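Local coordinates for protein diadenosine tetraphosphatase, putative (Trypanosoma brucei, PDB 2QJC) that probably hydrolyses diadenosine tetraphosphate or related phosphate compounds at a two-manganese site of the calcineurin-like phosphoesterase kind, at residues Arg208-Gln213 with Ile219-Arg224; Ala233-Phe236 with Ile241-Val244; Val21-Asp26 with Val137-Ala142. All blocks are in the same frame, centred on the assembly; numbering follows the deposited sequence.

Interaction 1. Residues Arg208-Gln213 with Ile219-Arg224; sequences RGLQEQ and IGLDSR
Q211 and G220 pair through their backbones, forming a single antiparallel, hydrogen-bonded beta bridge. Q211 N gives its hydrogen to G220 O at 2.9 Å, and G220 N returns one to Q211 O at 3.0 Å. Both bonds are nearly straight (166° and 160° at the hydrogen) and each uses a carbonyl lone pair in plane. As I219 and L221 bond on their other side to strand 199-202, this bridge adds 208-213 outside the edge strand 218-220 of its sheet.

Weaker CH...O contacts extend the pairing. L210 CA lies 3.4 Å from G220 O, so that carbonyl receives a C-H as well as the amide of Q211. The CA of G209 comes within 3.2 Å of D222 O.

L210 supplies most of the side-chain contact. Its CG stands anti to the backbone N (chi1 -168°), which swings CD1 across into van der Waals contact with G220 O at 3.4 Å; the apolar contact proper is L210 CD1 with L221 CD2, at 4.4 Å. On G220 the absence of a beta carbon lets Q211 CB sit 4.0 Å from G220 CA.

Within 219-224 the chain turns at D222, the centre of an inverse gamma turn whose bond, S223 N to L221 O, is weak. The OD1 of D222 accepts from R224 N at 3.1 Å in an Asx turn, the N-H meeting it on its anti side and out of the carboxylate plane. S223 OG bonds to R230 O and S232 OG.

The chemistry is thus mainly backbone-to-backbone. It joins 208-213 to the segment carrying D222, whose carboxylate lies beside that of D26, a manganese ligand, so the contact borders the metal site without supplying a ligand to it.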
loop_
_atom_site.group_PDB
_atom_site.type_symbol
_atom_site.label_atom_id
_atom_site.label_comp_id
_atom_site.label_asym_id
_atom_site.label_seq_id
_atom_site.Cartn_x
_atom_site.Cartn_y
_atom_site.Cartn_z
ATOM N N ARG A 208 10.138 7.395 -6.767
ATOM C CA ARG A 208 9.994 8.753 -6.265
ATOM C C ARG A 208 10.202 8.895 -4.768
ATOM O O ARG A 208 10.269 10.011 -4.248
ATOM C CB ARG A 208 8.617 9.300 -6.639
ATOM C CG ARG A 208 8.436 9.559 -8.126
ATOM C CD ARG A 208 7.106 10.262 -8.397
ATOM N NE ARG A 208 7.052 10.823 -9.743
ATOM C CZ ARG A 208 6.241 10.396 -10.708
ATOM N NH1 ARG A 208 5.397 9.391 -10.489
ATOM N NH2 ARG A 208 6.274 10.980 -11.901
ATOM N N GLY A 209 10.297 7.768 -4.073
ATOM C CA GLY A 209 10.497 7.816 -2.639
ATOM C C GLY A 209 9.319 8.436 -1.915
ATOM O O GLY A 209 8.210 8.505 -2.449
ATOM N N LEU A 210 9.564 8.888 -0.689
ATOM C CA LEU A 210 8.530 9.506 0.130
ATOM C C LEU A 210 8.014 10.779 -0.543
ATOM O O LEU A 210 8.798 11.667 -0.873
ATOM C CB LEU A 210 9.107 9.847 1.505
ATOM C CG LEU A 210 8.140 10.253 2.620
ATOM C CD1 LEU A 210 7.319 9.037 3.040
ATOM C CD2 LEU A 210 8.931 10.783 3.808
ATOM N N GLN A 211 6.699 10.861 -0.752
ATOM C CA GLN A 211 6.090 12.034 -1.376
ATOM C C GLN A 211 5.229 12.764 -0.349
ATOM O O GLN A 211 4.189 12.249 0.069
ATOM C CB GLN A 211 5.222 11.625 -2.576
ATOM C CG GLN A 211 5.999 10.981 -3.731
ATOM C CD GLN A 211 5.125 10.645 -4.935
ATOM O OE1 GLN A 211 4.524 11.526 -5.548
ATOM N NE2 GLN A 211 5.057 9.364 -5.279
ATOM N N GLU A 212 5.661 13.959 0.050
ATOM C CA GLU A 212 4.930 14.751 1.040
ATOM C C GLU A 212 4.504 16.134 0.557
ATOM O O GLU A 212 3.884 16.881 1.313
ATOM C CB GLU A 212 5.773 14.955 2.299
ATOM C CG GLU A 212 6.361 13.705 2.908
ATOM C CD GLU A 212 7.291 14.031 4.066
ATOM O OE1 GLU A 212 6.823 14.616 5.068
ATOM O OE2 GLU A 212 8.495 13.709 3.967
ATOM N N GLN A 213 4.820 16.481 -0.686
ATOM C CA GLN A 213 4.479 17.812 -1.191
ATOM C C GLN A 213 3.008 18.009 -1.543
ATOM O O GLN A 213 2.605 19.094 -1.965
ATOM C CB GLN A 213 5.329 18.154 -2.416
ATOM C CG GLN A 213 6.557 17.294 -2.569
ATOM C CD GLN A 213 6.273 16.013 -3.326
ATOM O OE1 GLN A 213 6.160 16.020 -4.552
ATOM N NE2 GLN A 213 6.144 14.909 -2.601
ATOM N N ILE A 219 -0.464 11.334 0.415
ATOM C CA ILE A 219 0.783 10.931 1.065
ATOM C C ILE A 219 1.360 9.649 0.454
ATOM O O ILE A 219 0.763 8.568 0.578
ATOM C CB ILE A 219 0.575 10.676 2.576
ATOM C CG1 ILE A 219 0.059 11.951 3.256
ATOM C CG2 ILE A 219 1.881 10.200 3.207
ATOM C CD1 ILE A 219 -0.250 11.799 4.731
ATOM N N GLY A 220 2.513 9.776 -0.208
ATOM C CA GLY A 220 3.164 8.620 -0.808
ATOM C C GLY A 220 4.180 8.067 0.182
ATOM O O GLY A 220 5.202 8.705 0.447
ATOM N N LEU A 221 3.916 6.878 0.717
ATOM C CA LEU A 221 4.799 6.275 1.718
ATOM C C LEU A 221 5.892 5.331 1.240
ATOM O O LEU A 221 6.625 4.792 2.073
ATOM C CB LEU A 221 3.969 5.519 2.759
ATOM C CG LEU A 221 2.978 6.263 3.659
ATOM C CD1 LEU A 221 2.098 5.248 4.407
ATOM C CD2 LEU A 221 3.738 7.128 4.642
ATOM N N ASP A 222 6.036 5.112 -0.063
ATOM C CA ASP A 222 7.072 4.173 -0.479
ATOM C C ASP A 222 8.486 4.749 -0.457
ATOM O O ASP A 222 9.012 5.189 -1.487
ATOM C CB ASP A 222 6.776 3.586 -1.861
ATOM C CG ASP A 222 7.629 2.355 -2.151
ATOM O OD1 ASP A 222 8.535 2.058 -1.329
ATOM O OD2 ASP A 222 7.401 1.690 -3.187
ATOM N N SER A 223 9.090 4.720 0.731
ATOM C CA SER A 223 10.442 5.224 0.958
ATOM C C SER A 223 11.558 4.212 0.644
ATOM O O SER A 223 12.691 4.368 1.110
ATOM C CB SER A 223 10.579 5.731 2.405
ATOM O OG SER A 223 10.055 4.806 3.346
ATOM N N ARG A 224 11.222 3.175 -0.125
ATOM C CA ARG A 224 12.180 2.156 -0.571
ATOM C C ARG A 224 12.802 1.247 0.483
ATOM O O ARG A 224 13.983 0.918 0.388
ATOM C CB ARG A 224 13.334 2.824 -1.318
ATOM C CG ARG A 224 12.952 4.012 -2.151
ATOM C CD ARG A 224 14.153 4.925 -2.335
ATOM N NE ARG A 224 14.081 5.545 -3.643
ATOM C CZ ARG A 224 14.938 5.327 -4.628
ATOM N NH1 ARG A 224 15.966 4.509 -4.459
ATOM N NH2 ARG A 224 14.721 5.893 -5.803
#

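Interaction 2. Residues Ala233-Phe236 with Ile241-Val244; sequences AAVF and IISV
The peptide groups flanking A233 meet those flanking I242 at their N-H and C=O edges, making a hydrogen-bonded antiparallel pair. I242 N points to A233 O at 2.9 Å, lying in the plane of that carbonyl. The return bond, A233 N to I242 O, has the same 2.9 Å length but is less straight, its donor tilted 27° from the I242 carbonyl plane. The A233 oxygen also takes a CH...O contact from I241 CA at 3.2 Å, with CG2 of the same isoleucine 3.6 Å from that oxygen.

A234 and I241 form the adjoining non-hydrogen-bonded pair, and their side chains share one face of the sheet. I241 CG1 sits beside the backbone N (chi1 -50°), and its second torsion, -61°, folds the chain so that CD1 lies 3.9 Å from A234 CB. A233 and I242 point to the other face. There the CD1 of I242, at the end of an extended chain, meets V235 CG2 at 4.0 Å, the two side chains crossing obliquely.

The two strands form the hairpin 230-236/240-245, with short-segment axes 4.8 Å apart at closest approach. A234 and F236 bond on their other side to I23 and V21 of strand 21-24, so 240-245 forms one edge of this sheet. Helix 31-41 covers the A233/I242 face, through L37 against A233 and V244 and V41 against I242. On the opposite face L221 packs on A234 and I241, while F236 reaches I23 and H135, placing this side within the two-sheet core.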
loop_
_atom_site.group_PDB
_atom_site.type_symbol
_atom_site.label_atom_id
_atom_site.label_comp_id
_atom_site.label_asym_id
_atom_site.label_seq_id
_atom_site.Cartn_x
_atom_site.Cartn_y
_atom_site.Cartn_z
ATOM N N ALA A 233 5.565 5.195 7.828
ATOM C CA ALA A 233 4.160 5.039 8.157
ATOM C C ALA A 233 3.530 6.396 8.424
ATOM O O ALA A 233 4.203 7.320 8.902
ATOM C CB ALA A 233 3.996 4.143 9.387
ATOM N N ALA A 234 2.244 6.507 8.100
ATOM C CA ALA A 234 1.476 7.721 8.349
ATOM C C ALA A 234 0.578 7.414 9.546
ATOM O O ALA A 234 -0.094 6.381 9.584
ATOM C CB ALA A 234 0.630 8.088 7.136
ATOM N N VAL A 235 0.578 8.313 10.527
ATOM C CA VAL A 235 -0.216 8.126 11.732
ATOM C C VAL A 235 -1.417 9.062 11.778
ATOM O O VAL A 235 -1.289 10.263 11.570
ATOM C CB VAL A 235 0.639 8.362 12.996
ATOM C CG1 VAL A 235 -0.166 8.004 14.253
ATOM C CG2 VAL A 235 1.910 7.534 12.920
ATOM N N PHE A 236 -2.589 8.493 12.041
ATOM C CA PHE A 236 -3.819 9.268 12.133
ATOM C C PHE A 236 -4.460 9.027 13.498
ATOM O O PHE A 236 -4.479 7.898 13.993
ATOM C CB PHE A 236 -4.771 8.873 10.999
ATOM C CG PHE A 236 -4.290 9.300 9.637
ATOM C CD1 PHE A 236 -4.534 10.592 9.170
ATOM C CD2 PHE A 236 -3.515 8.440 8.859
ATOM C CE1 PHE A 236 -4.004 11.027 7.942
ATOM C CE2 PHE A 236 -2.975 8.863 7.626
ATOM C CZ PHE A 236 -3.220 10.157 7.170
ATOM N N ILE A 241 4.382 11.440 9.730
ATOM C CA ILE A 241 5.175 10.353 9.174
ATOM C C ILE A 241 6.287 9.899 10.126
ATOM O O ILE A 241 7.129 10.694 10.542
ATOM C CB ILE A 241 5.822 10.774 7.826
ATOM C CG1 ILE A 241 4.762 11.374 6.897
ATOM C CG2 ILE A 241 6.479 9.577 7.160
ATOM C CD1 ILE A 241 3.638 10.424 6.549
ATOM N N ILE A 242 6.267 8.615 10.475
ATOM C CA ILE A 242 7.282 8.018 11.336
ATOM C C ILE A 242 7.950 6.905 10.529
ATOM O O ILE A 242 7.270 6.057 9.953
ATOM C CB ILE A 242 6.670 7.391 12.603
ATOM C CG1 ILE A 242 6.132 8.487 13.525
ATOM C CG2 ILE A 242 7.716 6.550 13.325
ATOM C CD1 ILE A 242 5.469 7.949 14.775
ATOM N N SER A 243 9.280 6.907 10.491
ATOM C CA SER A 243 10.006 5.894 9.740
ATOM C C SER A 243 11.213 5.350 10.487
ATOM O O SER A 243 11.662 5.919 11.480
ATOM C CB SER A 243 10.474 6.470 8.400
ATOM O OG SER A 243 11.444 7.485 8.602
ATOM N N VAL A 244 11.727 4.234 9.983
ATOM C CA VAL A 244 12.897 3.574 10.541
ATOM C C VAL A 244 13.779 3.165 9.365
ATOM O O VAL A 244 13.331 3.156 8.212
ATOM C CB VAL A 244 12.520 2.297 11.331
ATOM C CG1 VAL A 244 11.663 2.655 12.530
ATOM C CG2 VAL A 244 11.794 1.319 10.427
#

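Interaction 3. Residues Val21-Asp26 with Val137-Ala142; sequences VIIVGD and VMVAHA. With MN (manganese (II) ion), chain B; MN (manganese (II) ion), chain C.
D26 and H141 turn their metal-binding ends toward each other through different first torsions: in D26 the carboxyl carbon lies beside the backbone N (chi1 -62°), while in H141 the ring extends anti to it (chi1 178°). The side chains cross at about a right angle, carboxylate and imidazole planes 42° apart. D26 OD2 comes to the edge of the ring, near its plane, 3.6 Å from H141 CE1; no hydrogen bond joins them.

I23 puts its CG1 beside the backbone N and runs straight to CD1. That methyl touches V137 CG1 and V139 CG2, each at 3.9 Å. I23 and V137 meet tip to tip, whereas V139 slides past I23. Strands 21-24 and 137-140 belong to different sheets and join by side chains alone, in the interior of the calcineurin-like beta sandwich; the touching parts, I23 to D26 and V137 to H141, run in nearly the same direction.

D26 OD2 binds the manganese of chain B at 2.2 Å, with H28 and D55 also in its shell and water 1 at 2.2 Å. H141 NE2 binds the manganese of chain C at 2.3 Å, alongside D55, N81 and H204.

Further hydrogen bonds fix how the ligands are turned: D26 OD1 accepts from the backbone N of H204, itself a ligand of the other ion, and H141 ND1 bonds to V53 O, leaving NE2 for the metal. Behind the metals the contact is apolar; in front, the two strand ends lie side by side, each giving one ligand to its own ion.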
loop_
_atom_site.group_PDB
_atom_site.type_symbol
_atom_site.label_atom_id
_atom_site.label_comp_id
_atom_site.label_asym_id
_atom_site.label_seq_id
_atom_site.Cartn_x
_atom_site.Cartn_y
_atom_site.Cartn_z
ATOM N N VAL A 21 -4.911 5.145 13.880
ATOM C CA VAL A 21 -4.670 4.301 12.711
ATOM C C VAL A 21 -3.257 4.465 12.150
ATOM O O VAL A 21 -2.782 5.576 11.940
ATOM C CB VAL A 21 -5.697 4.603 11.595
ATOM C CG1 VAL A 21 -5.384 3.762 10.339
ATOM C CG2 VAL A 21 -7.100 4.297 12.094
ATOM N N ILE A 22 -2.599 3.335 11.900
ATOM C CA ILE A 22 -1.241 3.324 11.384
ATOM C C ILE A 22 -1.213 2.686 9.992
ATOM O O ILE A 22 -1.590 1.533 9.813
ATOM C CB ILE A 22 -0.321 2.559 12.361
ATOM C CG1 ILE A 22 -0.292 3.301 13.705
ATOM C CG2 ILE A 22 1.087 2.454 11.802
ATOM C CD1 ILE A 22 0.400 2.551 14.799
ATOM N N ILE A 23 -0.774 3.462 9.009
ATOM C CA ILE A 23 -0.707 3.015 7.622
ATOM C C ILE A 23 0.758 2.924 7.202
ATOM O O ILE A 23 1.501 3.918 7.265
ATOM C CB ILE A 23 -1.476 3.997 6.709
ATOM C CG1 ILE A 23 -2.902 4.173 7.252
ATOM C CG2 ILE A 23 -1.509 3.467 5.274
ATOM C CD1 ILE A 23 -3.712 5.240 6.553
ATOM N N VAL A 24 1.165 1.730 6.774
ATOM C CA VAL A 24 2.558 1.481 6.396
ATOM C C VAL A 24 2.827 1.265 4.905
ATOM O O VAL A 24 1.997 0.710 4.184
ATOM C CB VAL A 24 3.130 0.285 7.225
ATOM C CG1 VAL A 24 2.195 -0.899 7.146
ATOM C CG2 VAL A 24 4.524 -0.103 6.730
ATOM N N GLY A 25 3.990 1.743 4.459
ATOM C CA GLY A 25 4.395 1.634 3.065
ATOM C C GLY A 25 4.819 0.240 2.638
ATOM O O GLY A 25 4.716 -0.713 3.417
ATOM N N ASP A 26 5.308 0.121 1.402
ATOM C CA ASP A 26 5.720 -1.172 0.845
ATOM C C ASP A 26 6.669 -1.936 1.770
ATOM O O ASP A 26 7.771 -1.474 2.061
ATOM C CB ASP A 26 6.373 -0.974 -0.539
ATOM C CG ASP A 26 5.418 -0.361 -1.564
ATOM O OD1 ASP A 26 4.723 0.629 -1.229
ATOM O OD2 ASP A 26 5.367 -0.857 -2.715
ATOM N N VAL A 137 -9.671 9.445 5.348
ATOM C CA VAL A 137 -8.569 8.826 4.613
ATOM C C VAL A 137 -9.027 7.695 3.686
ATOM O O VAL A 137 -10.061 7.068 3.919
ATOM C CB VAL A 137 -7.512 8.268 5.621
ATOM C CG1 VAL A 137 -6.660 7.182 4.974
ATOM C CG2 VAL A 137 -6.622 9.401 6.111
HETATM N N MSE A 138 -8.257 7.454 2.625
HETATM C CA MSE A 138 -8.525 6.365 1.682
HETATM C C MSE A 138 -7.186 5.727 1.282
HETATM O O MSE A 138 -6.229 6.427 0.918
HETATM C CB MSE A 138 -9.265 6.862 0.432
HETATM C CG MSE A 138 -10.701 7.329 0.699
HETATM SE SE MSE A 138 -11.869 7.308 -0.870
HETATM C CE MSE A 138 -11.032 8.686 -1.922
ATOM N N VAL A 139 -7.118 4.403 1.355
ATOM C CA VAL A 139 -5.891 3.682 1.032
ATOM C C VAL A 139 -6.000 2.864 -0.258
ATOM O O VAL A 139 -6.955 2.109 -0.446
ATOM C CB VAL A 139 -5.499 2.724 2.217
ATOM C CG1 VAL A 139 -4.176 2.022 1.930
ATOM C CG2 VAL A 139 -5.404 3.510 3.518
ATOM N N ALA A 140 -5.023 3.041 -1.144
ATOM C CA ALA A 140 -4.932 2.306 -2.408
ATOM C C ALA A 140 -3.432 2.038 -2.606
ATOM O O ALA A 140 -2.599 2.763 -2.068
ATOM C CB ALA A 140 -5.495 3.142 -3.570
ATOM N N HIS A 141 -3.079 1.010 -3.369
ATOM C CA HIS A 141 -1.665 0.686 -3.546
ATOM C C HIS A 141 -0.837 1.709 -4.326
ATOM O O HIS A 141 0.229 2.133 -3.860
ATOM C CB HIS A 141 -1.499 -0.701 -4.187
ATOM C CG HIS A 141 -0.070 -1.068 -4.439
ATOM N ND1 HIS A 141 0.846 -1.238 -3.421
ATOM C CD2 HIS A 141 0.620 -1.220 -5.594
ATOM C CE1 HIS A 141 2.040 -1.473 -3.937
ATOM N NE2 HIS A 141 1.930 -1.466 -5.254
ATOM N N ALA A 142 -1.314 2.101 -5.505
ATOM C CA ALA A 142 -0.591 3.063 -6.339
ATOM C C ALA A 142 -1.277 4.423 -6.409
ATOM O O ALA A 142 -0.613 5.461 -6.470
ATOM C CB ALA A 142 -0.404 2.497 -7.760
HETATM MN MN MN B . 6.516 -2.088 -4.180
HETATM MN MN MN C . 3.851 -1.863 -6.538
HETATM O O HOH W 1 8.277 -0.714 -3.976
#

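In the fold
From the N terminus, strand 21-24 comes first, and interaction 3 closes a loop of 110 residues by setting it against strand 137-140 of the opposite sheet. Interaction 1 then closes a short loop, strand 218-220 returning beside 208-213 at the edge of the second sheet. Interaction 2 follows as the hairpin that ends the first sheet. The three are in series, neither nesting nor crossing, yet each touches the others. L221 of interaction 1 packs on the backbone of I23 and G25 and on I241, D222 abuts D26, and A234 and F236 bond to I23 and V21. Together they tie both sheets to the metal-bearing loops.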